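Local coordinates for protein methyltransferase (Thermus thermophilus, PDB 1WS6) that probably transfers methyl groups from S-adenosylmethionine to RNA, as a class I methyltransferase of the family to which 16S rRNA guanine methyltransferases belong, at residues 32-37 with 140-145; 126-131 with 149-154; 145-150 with 156-161. One frame throughout, in Å; residues are numbered along the deposited sequence.

How the contacts relate
All three contacts gather round strand 141-148 of the mixed seven-stranded sheet. Contact 1 lays helix 25-38 against the start of that strand. Contact 2 joins helix 126-134 to the loop that follows the strand, and contact 3 ties the strand's end to the edge strand 157-161. The centres of contacts 1 and 2 lie about 17 Å apart, those of contacts 1 and 3 about 14 Å, those of contacts 2 and 3 about 9 Å. Along the chain, contacts 1 and 2 interlace and contact 3 comes last; contacts 1 and 3 share Leu145, contacts 2 and 3 share Lys149 and Asp150. Together they pack the region where the parallel part of a Rossmann-like sheet passes into the antiparallel one.

Contact 1: 32-37 with 140-145; sequences FDYLRL and GGLYVL
Leu142 meets the helix through one methyl group, CD1, which sits 3.8 Å from CE2 of Tyr34, at the edge of the ring and near its plane. The two side chains cross at about a right angle. With CG of Tyr34 anti to the backbone N (chi1 177°), the ring reaches away from the helix and brings CE2 to Leu142. Leu35 adds a second, slacker touch: its CD1 comes to 4.3 Å from the same CD1 of Leu142. Both leucines are buried, and this small apolar cluster is the tight part of the contact. No hydrogen bond crosses it, and the nearest backbones, those of Leu35 and Leu142, stay 9.5 Å apart from CA to CA.

The other side of the helix is looser and polar. Asp33 and Arg36, both partly exposed, form a salt bridge about one helical turn apart: Arg36 NH1 gives a 2.9 Å bond to Asp33 OD1, close to straight at 164°, arriving on the anti side of the carboxylate and lying in the guanidinium plane. Phe32 O lies 3.5 Å above that plane, over its centre, and NH2 makes a further salt bridge to Glu62. The phenol end of Tyr34 is polar too, with OH hydrogen-bonded to Arg38 and the ring in a cation-pi pair with Arg159 from strand 157-161.

The chemistry therefore divides across the helix: helix 25-38 meets strand 141-148 here through carbon-carbon contacts, while the charges of Asp33 and Arg36 pair on the far side and the tyrosine carries its hydroxyl past the apolar patch to an arginine.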
# COMPACT_ATOMS: atom_id res chain seq x y z
N PHE A 32 -4.97 -9.17 2.08
CA PHE A 32 -5.07 -9.78 0.76
C PHE A 32 -6.05 -10.95 0.65
O PHE A 32 -6.60 -11.18 -0.43
CB PHE A 32 -3.67 -10.13 0.26
CG PHE A 32 -2.88 -8.91 -0.16
CD1 PHE A 32 -3.15 -8.28 -1.37
CD2 PHE A 32 -1.97 -8.32 0.70
CE1 PHE A 32 -2.54 -7.09 -1.71
CE2 PHE A 32 -1.35 -7.12 0.36
CZ PHE A 32 -1.64 -6.51 -0.85
N ASP A 33 -6.29 -11.67 1.75
CA ASP A 33 -7.26 -12.76 1.69
C ASP A 33 -8.57 -12.10 1.32
O ASP A 33 -9.34 -12.61 0.51
CB ASP A 33 -7.46 -13.43 3.06
CG ASP A 33 -6.35 -14.38 3.44
OD1 ASP A 33 -5.57 -14.80 2.56
OD2 ASP A 33 -6.28 -14.71 4.64
N TYR A 34 -8.81 -10.94 1.92
CA TYR A 34 -10.02 -10.17 1.67
C TYR A 34 -10.04 -9.57 0.27
O TYR A 34 -11.02 -9.68 -0.45
CB TYR A 34 -10.12 -9.04 2.69
CG TYR A 34 -11.30 -8.14 2.46
CD1 TYR A 34 -12.60 -8.59 2.71
CD2 TYR A 34 -11.14 -6.85 1.97
CE1 TYR A 34 -13.69 -7.79 2.47
CE2 TYR A 34 -12.23 -6.04 1.72
CZ TYR A 34 -13.51 -6.52 1.97
OH TYR A 34 -14.60 -5.72 1.72
N LEU A 35 -8.93 -8.94 -0.12
CA LEU A 35 -8.82 -8.30 -1.42
C LEU A 35 -9.02 -9.22 -2.62
O LEU A 35 -9.66 -8.83 -3.59
CB LEU A 35 -7.48 -7.58 -1.54
CG LEU A 35 -7.50 -6.08 -1.28
CD1 LEU A 35 -8.61 -5.71 -0.31
CD2 LEU A 35 -6.14 -5.65 -0.74
N ARG A 36 -8.47 -10.43 -2.58
CA ARG A 36 -8.66 -11.31 -3.73
C ARG A 36 -10.09 -11.86 -3.70
O ARG A 36 -10.67 -12.20 -4.73
CB ARG A 36 -7.62 -12.43 -3.74
CG ARG A 36 -7.86 -13.58 -2.79
CD ARG A 36 -6.78 -14.66 -2.98
NE ARG A 36 -5.48 -14.21 -2.48
CZ ARG A 36 -5.11 -14.30 -1.21
NH1 ARG A 36 -5.93 -14.84 -0.32
NH2 ARG A 36 -3.93 -13.84 -0.82
N LEU A 37 -10.68 -11.91 -2.51
CA LEU A 37 -12.04 -12.39 -2.36
C LEU A 37 -13.01 -11.32 -2.88
O LEU A 37 -14.00 -11.63 -3.55
CB LEU A 37 -12.33 -12.69 -0.89
CG LEU A 37 -13.65 -13.35 -0.50
CD1 LEU A 37 -14.83 -12.41 -0.71
CD2 LEU A 37 -13.83 -14.62 -1.33
N GLY A 140 -16.63 1.70 -6.42
CA GLY A 140 -16.52 0.29 -6.14
C GLY A 140 -15.20 -0.11 -5.51
O GLY A 140 -15.06 -1.21 -4.99
N GLY A 141 -14.23 0.79 -5.53
CA GLY A 141 -12.92 0.50 -4.96
C GLY A 141 -12.80 0.74 -3.47
O GLY A 141 -13.79 1.02 -2.79
N LEU A 142 -11.57 0.65 -2.97
CA LEU A 142 -11.28 0.84 -1.56
C LEU A 142 -10.07 1.70 -1.22
O LEU A 142 -9.10 1.73 -1.97
CB LEU A 142 -11.02 -0.50 -0.88
CG LEU A 142 -12.16 -1.36 -0.39
CD1 LEU A 142 -11.57 -2.61 0.25
CD2 LEU A 142 -13.00 -0.58 0.62
N TYR A 143 -10.18 2.39 -0.09
CA TYR A 143 -9.09 3.18 0.47
C TYR A 143 -8.82 2.40 1.75
O TYR A 143 -9.72 2.20 2.57
CB TYR A 143 -9.51 4.60 0.86
CG TYR A 143 -9.63 5.58 -0.28
CD1 TYR A 143 -10.87 5.85 -0.86
CD2 TYR A 143 -8.51 6.23 -0.80
CE1 TYR A 143 -10.99 6.74 -1.91
CE2 TYR A 143 -8.62 7.12 -1.85
CZ TYR A 143 -9.86 7.37 -2.40
OH TYR A 143 -9.98 8.23 -3.47
N VAL A 144 -7.60 1.91 1.91
CA VAL A 144 -7.25 1.16 3.10
C VAL A 144 -6.18 1.93 3.85
O VAL A 144 -5.13 2.25 3.29
CB VAL A 144 -6.71 -0.23 2.76
CG1 VAL A 144 -6.34 -0.96 4.04
CG2 VAL A 144 -7.76 -1.00 1.96
N LEU A 145 -6.44 2.23 5.11
CA LEU A 145 -5.51 2.99 5.91
C LEU A 145 -4.99 2.16 7.09
O LEU A 145 -5.78 1.61 7.85
CB LEU A 145 -6.23 4.25 6.40
CG LEU A 145 -7.20 4.84 5.35
CD1 LEU A 145 -8.09 5.93 5.95
CD2 LEU A 145 -6.41 5.39 4.17

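Contact 2: 126-131 with 149-154; sequences ALFGEL and KDLYLP
Phe128 carries the helix side of this contact by itself, meeting Leu153 and Leu151 with one side of its ring. The apolar contacts come first. CD2 of Leu153 lies 3.5 Å from CD1 of Phe128 and 4.2 Å from its CE1, one methyl approaching the ring obliquely while the two side chains cross at about a right angle. Leu151 takes a different position: its CD1 comes to the ring edge, near the ring plane, 4.3 Å from CE1 of Phe128. The phenylalanine's CG lies beside the backbone N and anti to the carbonyl carbon (chi1 -66°), which carries the ring off the helix toward the loop. The same ring also packs on Leu145 and His147 of strand 141-148, on Met116 of strand 111-116 and on Pro118, so it lies where helix, sheet and loop meet.

No hydrogen bond passes between the two segments. Within the helix, Glu130 N bonds to Ala126 O at 3.0 Å and Leu131 N to Leu127 O at 3.1 Å, and Ala126 N in turn is bonded to Asp123 OD2.

Ionic contact is confined to the outer end of the loop, which has no regular secondary structure. There Lys149 NZ forms a salt bridge with Asp150 OD1, meeting its syn lone pair at 3.1 Å, well away from the aromatic ring and on the more exposed side.

Helix 126-134 follows strand 111-116 and leads to the parallel strand 141-148, the beta-alpha-beta crossover of a Rossmann-like fold; here its aromatic ring is met by Leu151 and Leu153 of the loop that runs on to the edge strand 157-161.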
# COMPACT_ATOMS: atom_id res chain seq x y z
N ALA A 126 -4.44 13.66 8.68
CA ALA A 126 -4.36 14.71 7.69
C ALA A 126 -3.93 13.99 6.41
O ALA A 126 -4.44 14.28 5.33
CB ALA A 126 -3.32 15.75 8.10
N LEU A 127 -3.01 13.04 6.55
CA LEU A 127 -2.54 12.28 5.39
C LEU A 127 -3.66 11.47 4.76
O LEU A 127 -3.85 11.51 3.54
CB LEU A 127 -1.36 11.36 5.76
CG LEU A 127 -0.02 12.07 5.98
CD1 LEU A 127 1.05 11.06 6.28
CD2 LEU A 127 0.36 12.86 4.73
N PHE A 128 -4.43 10.76 5.58
CA PHE A 128 -5.54 9.96 5.06
C PHE A 128 -6.55 10.90 4.41
O PHE A 128 -7.10 10.59 3.36
CB PHE A 128 -6.23 9.19 6.19
CG PHE A 128 -5.37 8.13 6.83
CD1 PHE A 128 -5.55 7.77 8.16
CD2 PHE A 128 -4.39 7.48 6.09
CE1 PHE A 128 -4.77 6.78 8.74
CE2 PHE A 128 -3.61 6.49 6.67
CZ PHE A 128 -3.80 6.14 7.99
N GLY A 129 -6.77 12.05 5.05
CA GLY A 129 -7.69 13.03 4.52
C GLY A 129 -7.31 13.45 3.12
O GLY A 129 -8.17 13.58 2.25
N GLU A 130 -6.02 13.67 2.90
CA GLU A 130 -5.52 14.07 1.59
C GLU A 130 -5.74 12.96 0.55
O GLU A 130 -6.14 13.23 -0.58
CB GLU A 130 -4.03 14.40 1.68
CG GLU A 130 -3.74 15.68 2.46
CD GLU A 130 -4.13 16.94 1.69
OE1 GLU A 130 -4.17 18.02 2.32
OE2 GLU A 130 -4.39 16.87 0.46
N LEU A 131 -5.47 11.72 0.94
CA LEU A 131 -5.65 10.60 0.03
C LEU A 131 -7.13 10.51 -0.35
O LEU A 131 -7.48 10.44 -1.52
CB LEU A 131 -5.24 9.29 0.71
CG LEU A 131 -4.76 8.12 -0.15
CD1 LEU A 131 -5.00 6.83 0.63
CD2 LEU A 131 -5.49 8.07 -1.48
N LYS A 149 -3.88 1.12 16.42
CA LYS A 149 -5.26 0.86 16.82
C LYS A 149 -5.93 1.96 17.66
O LYS A 149 -7.15 2.07 17.68
CB LYS A 149 -5.34 -0.48 17.57
CG LYS A 149 -4.97 -0.43 19.05
CD LYS A 149 -5.06 -1.82 19.69
CE LYS A 149 -5.34 -1.76 21.19
NZ LYS A 149 -4.34 -0.98 21.96
N ASP A 150 -5.13 2.77 18.34
CA ASP A 150 -5.71 3.84 19.16
C ASP A 150 -6.16 5.04 18.34
O ASP A 150 -6.94 5.87 18.80
CB ASP A 150 -4.72 4.24 20.25
CG ASP A 150 -4.58 3.16 21.34
OD1 ASP A 150 -4.38 1.98 21.00
OD2 ASP A 150 -4.68 3.50 22.55
N LEU A 151 -5.68 5.14 17.10
CA LEU A 151 -6.09 6.22 16.22
C LEU A 151 -7.45 5.79 15.68
O LEU A 151 -7.59 4.65 15.24
CB LEU A 151 -5.08 6.36 15.08
CG LEU A 151 -5.08 7.62 14.21
CD1 LEU A 151 -5.73 7.34 12.88
CD2 LEU A 151 -5.78 8.76 14.95
N TYR A 152 -8.45 6.67 15.73
CA TYR A 152 -9.78 6.30 15.24
C TYR A 152 -10.36 7.20 14.15
O TYR A 152 -10.35 8.42 14.26
CB TYR A 152 -10.79 6.26 16.38
CG TYR A 152 -12.18 5.86 15.91
CD1 TYR A 152 -12.44 4.56 15.49
CD2 TYR A 152 -13.20 6.79 15.80
CE1 TYR A 152 -13.66 4.21 14.97
CE2 TYR A 152 -14.44 6.45 15.27
CZ TYR A 152 -14.65 5.16 14.85
OH TYR A 152 -15.85 4.81 14.29
N LEU A 153 -10.88 6.57 13.09
CA LEU A 153 -11.50 7.29 11.98
C LEU A 153 -12.91 6.74 11.79
O LEU A 153 -13.11 5.53 11.81
CB LEU A 153 -10.72 7.08 10.68
CG LEU A 153 -9.29 7.59 10.52
CD1 LEU A 153 -8.36 6.83 11.43
CD2 LEU A 153 -8.87 7.39 9.08
N PRO A 154 -13.89 7.63 11.61
CA PRO A 154 -15.29 7.22 11.41
C PRO A 154 -15.59 6.99 9.93
O PRO A 154 -16.74 6.73 9.55
CB PRO A 154 -16.06 8.41 11.96
CG PRO A 154 -15.21 9.55 11.47
CD PRO A 154 -13.80 9.09 11.77

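Contact 3: 145-150 with 156-161; sequences LQHPKD and GERRVY
Arg158 NH1 gives Lys149 O a nearly straight bond of 3.2 Å (168°), the only hydrogen bond across this contact. It arrives in the carbonyl plane, on a lone pair, and the oxygen in turn lies at the edge of the guanidinium, in its plane. The arginine reaches over by a chain bent at chi3 (60°).

His147 lies beside the same guanidinium: its CE1 is 3.6 Å from NH2 of Arg158, with ring and guanidinium planes 40° apart. The ring is fixed by a 2.9 Å bond from His147 ND1 to Pro148 O, whose donor approaches from above the carbonyl plane though the oxygen lies in the ring plane. NE2, at the other side of the ring, is hydrogen-bonded to Thr167, so the imidazole has little freedom to turn. An alanine in place of Arg158 would strip Lys149 O of this donor and is likely to let the loop after strand 141-148 shift away from the edge strand. Farther out, the aliphatic part of Lys149 brushes Val160, CD to CG1 at 4.2 Å.

Strands 141-148 and 157-161 run parallel with strand 164-170 antiparallel between them, the 5-7-6 strand order that marks class I methyltransferases.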
# COMPACT_ATOMS: atom_id res chain seq x y z
N LEU A 145 -6.44 2.23 5.11
CA LEU A 145 -5.51 2.99 5.91
C LEU A 145 -4.99 2.16 7.09
O LEU A 145 -5.78 1.61 7.85
CB LEU A 145 -6.23 4.25 6.40
CG LEU A 145 -7.20 4.84 5.35
CD1 LEU A 145 -8.09 5.93 5.95
CD2 LEU A 145 -6.41 5.39 4.17
N GLN A 146 -3.66 2.04 7.23
CA GLN A 146 -3.09 1.29 8.35
C GLN A 146 -2.61 2.32 9.36
O GLN A 146 -2.04 3.33 8.99
CB GLN A 146 -1.92 0.41 7.92
CG GLN A 146 -1.28 -0.32 9.10
CD GLN A 146 -0.04 -1.13 8.73
OE1 GLN A 146 0.99 -1.04 9.41
NE2 GLN A 146 -0.13 -1.92 7.67
N HIS A 147 -2.82 2.04 10.64
CA HIS A 147 -2.43 2.98 11.68
C HIS A 147 -2.49 2.33 13.06
O HIS A 147 -2.94 1.20 13.20
CB HIS A 147 -3.41 4.14 11.66
CG HIS A 147 -4.85 3.71 11.76
ND1 HIS A 147 -5.40 3.24 12.94
CD2 HIS A 147 -5.82 3.62 10.83
CE1 HIS A 147 -6.65 2.88 12.72
NE2 HIS A 147 -6.93 3.10 11.45
N PRO A 148 -2.00 3.03 14.09
CA PRO A 148 -2.07 2.40 15.42
C PRO A 148 -3.53 2.26 15.83
O PRO A 148 -4.33 3.18 15.62
CB PRO A 148 -1.26 3.35 16.30
CG PRO A 148 -1.26 4.66 15.54
CD PRO A 148 -1.17 4.23 14.11
N LYS A 149 -3.88 1.12 16.42
CA LYS A 149 -5.26 0.86 16.82
C LYS A 149 -5.93 1.96 17.66
O LYS A 149 -7.15 2.07 17.68
CB LYS A 149 -5.34 -0.48 17.57
CG LYS A 149 -4.97 -0.43 19.05
CD LYS A 149 -5.06 -1.82 19.69
CE LYS A 149 -5.34 -1.76 21.19
NZ LYS A 149 -4.34 -0.98 21.96
N ASP A 150 -5.13 2.77 18.34
CA ASP A 150 -5.71 3.84 19.16
C ASP A 150 -6.16 5.04 18.34
O ASP A 150 -6.94 5.87 18.80
CB ASP A 150 -4.72 4.24 20.25
CG ASP A 150 -4.58 3.16 21.34
OD1 ASP A 150 -4.38 1.98 21.00
OD2 ASP A 150 -4.68 3.50 22.55
N GLY A 156 -14.91 4.52 7.96
CA GLY A 156 -15.36 3.20 7.55
C GLY A 156 -15.16 2.14 8.61
O GLY A 156 -14.86 2.45 9.76
N GLU A 157 -15.34 0.89 8.22
CA GLU A 157 -15.19 -0.22 9.15
C GLU A 157 -13.74 -0.56 9.43
O GLU A 157 -12.89 -0.46 8.55
CB GLU A 157 -15.93 -1.44 8.61
CG GLU A 157 -17.41 -1.16 8.45
CD GLU A 157 -17.89 -0.13 9.47
OE1 GLU A 157 -18.02 1.07 9.12
OE2 GLU A 157 -18.11 -0.53 10.64
N ARG A 158 -13.46 -0.97 10.66
CA ARG A 158 -12.10 -1.31 11.02
C ARG A 158 -11.87 -2.77 11.40
O ARG A 158 -12.80 -3.49 11.74
CB ARG A 158 -11.60 -0.40 12.16
CG ARG A 158 -12.60 -0.18 13.27
CD ARG A 158 -11.90 0.25 14.55
NE ARG A 158 -11.16 1.49 14.39
CZ ARG A 158 -10.15 1.85 15.17
NH1 ARG A 158 -9.77 1.06 16.17
NH2 ARG A 158 -9.51 2.99 14.95
N ARG A 159 -10.61 -3.18 11.28
CA ARG A 159 -10.16 -4.52 11.62
C ARG A 159 -8.87 -4.29 12.39
O ARG A 159 -7.96 -3.63 11.89
CB ARG A 159 -9.84 -5.34 10.36
CG ARG A 159 -11.01 -6.09 9.72
CD ARG A 159 -11.63 -5.30 8.59
NE ARG A 159 -12.32 -6.15 7.62
CZ ARG A 159 -11.71 -6.98 6.77
NH1 ARG A 159 -10.39 -7.09 6.77
NH2 ARG A 159 -12.43 -7.70 5.92
N VAL A 160 -8.81 -4.81 13.61
CA VAL A 160 -7.65 -4.67 14.47
C VAL A 160 -6.78 -5.92 14.43
O VAL A 160 -7.29 -7.03 14.43
CB VAL A 160 -8.08 -4.40 15.92
CG1 VAL A 160 -6.87 -4.39 16.84
CG2 VAL A 160 -8.83 -3.07 16.00
N TYR A 161 -5.46 -5.72 14.39
CA TYR A 161 -4.48 -6.81 14.37
C TYR A 161 -3.40 -6.47 15.38
O TYR A 161 -2.42 -5.80 15.07
CB TYR A 161 -3.85 -6.96 12.98
CG TYR A 161 -4.86 -7.33 11.93
CD1 TYR A 161 -5.44 -6.37 11.12
CD2 TYR A 161 -5.30 -8.64 11.81
CE1 TYR A 161 -6.43 -6.70 10.23
CE2 TYR A 161 -6.29 -8.98 10.92
CZ TYR A 161 -6.85 -8.00 10.14
OH TYR A 161 -7.87 -8.34 9.28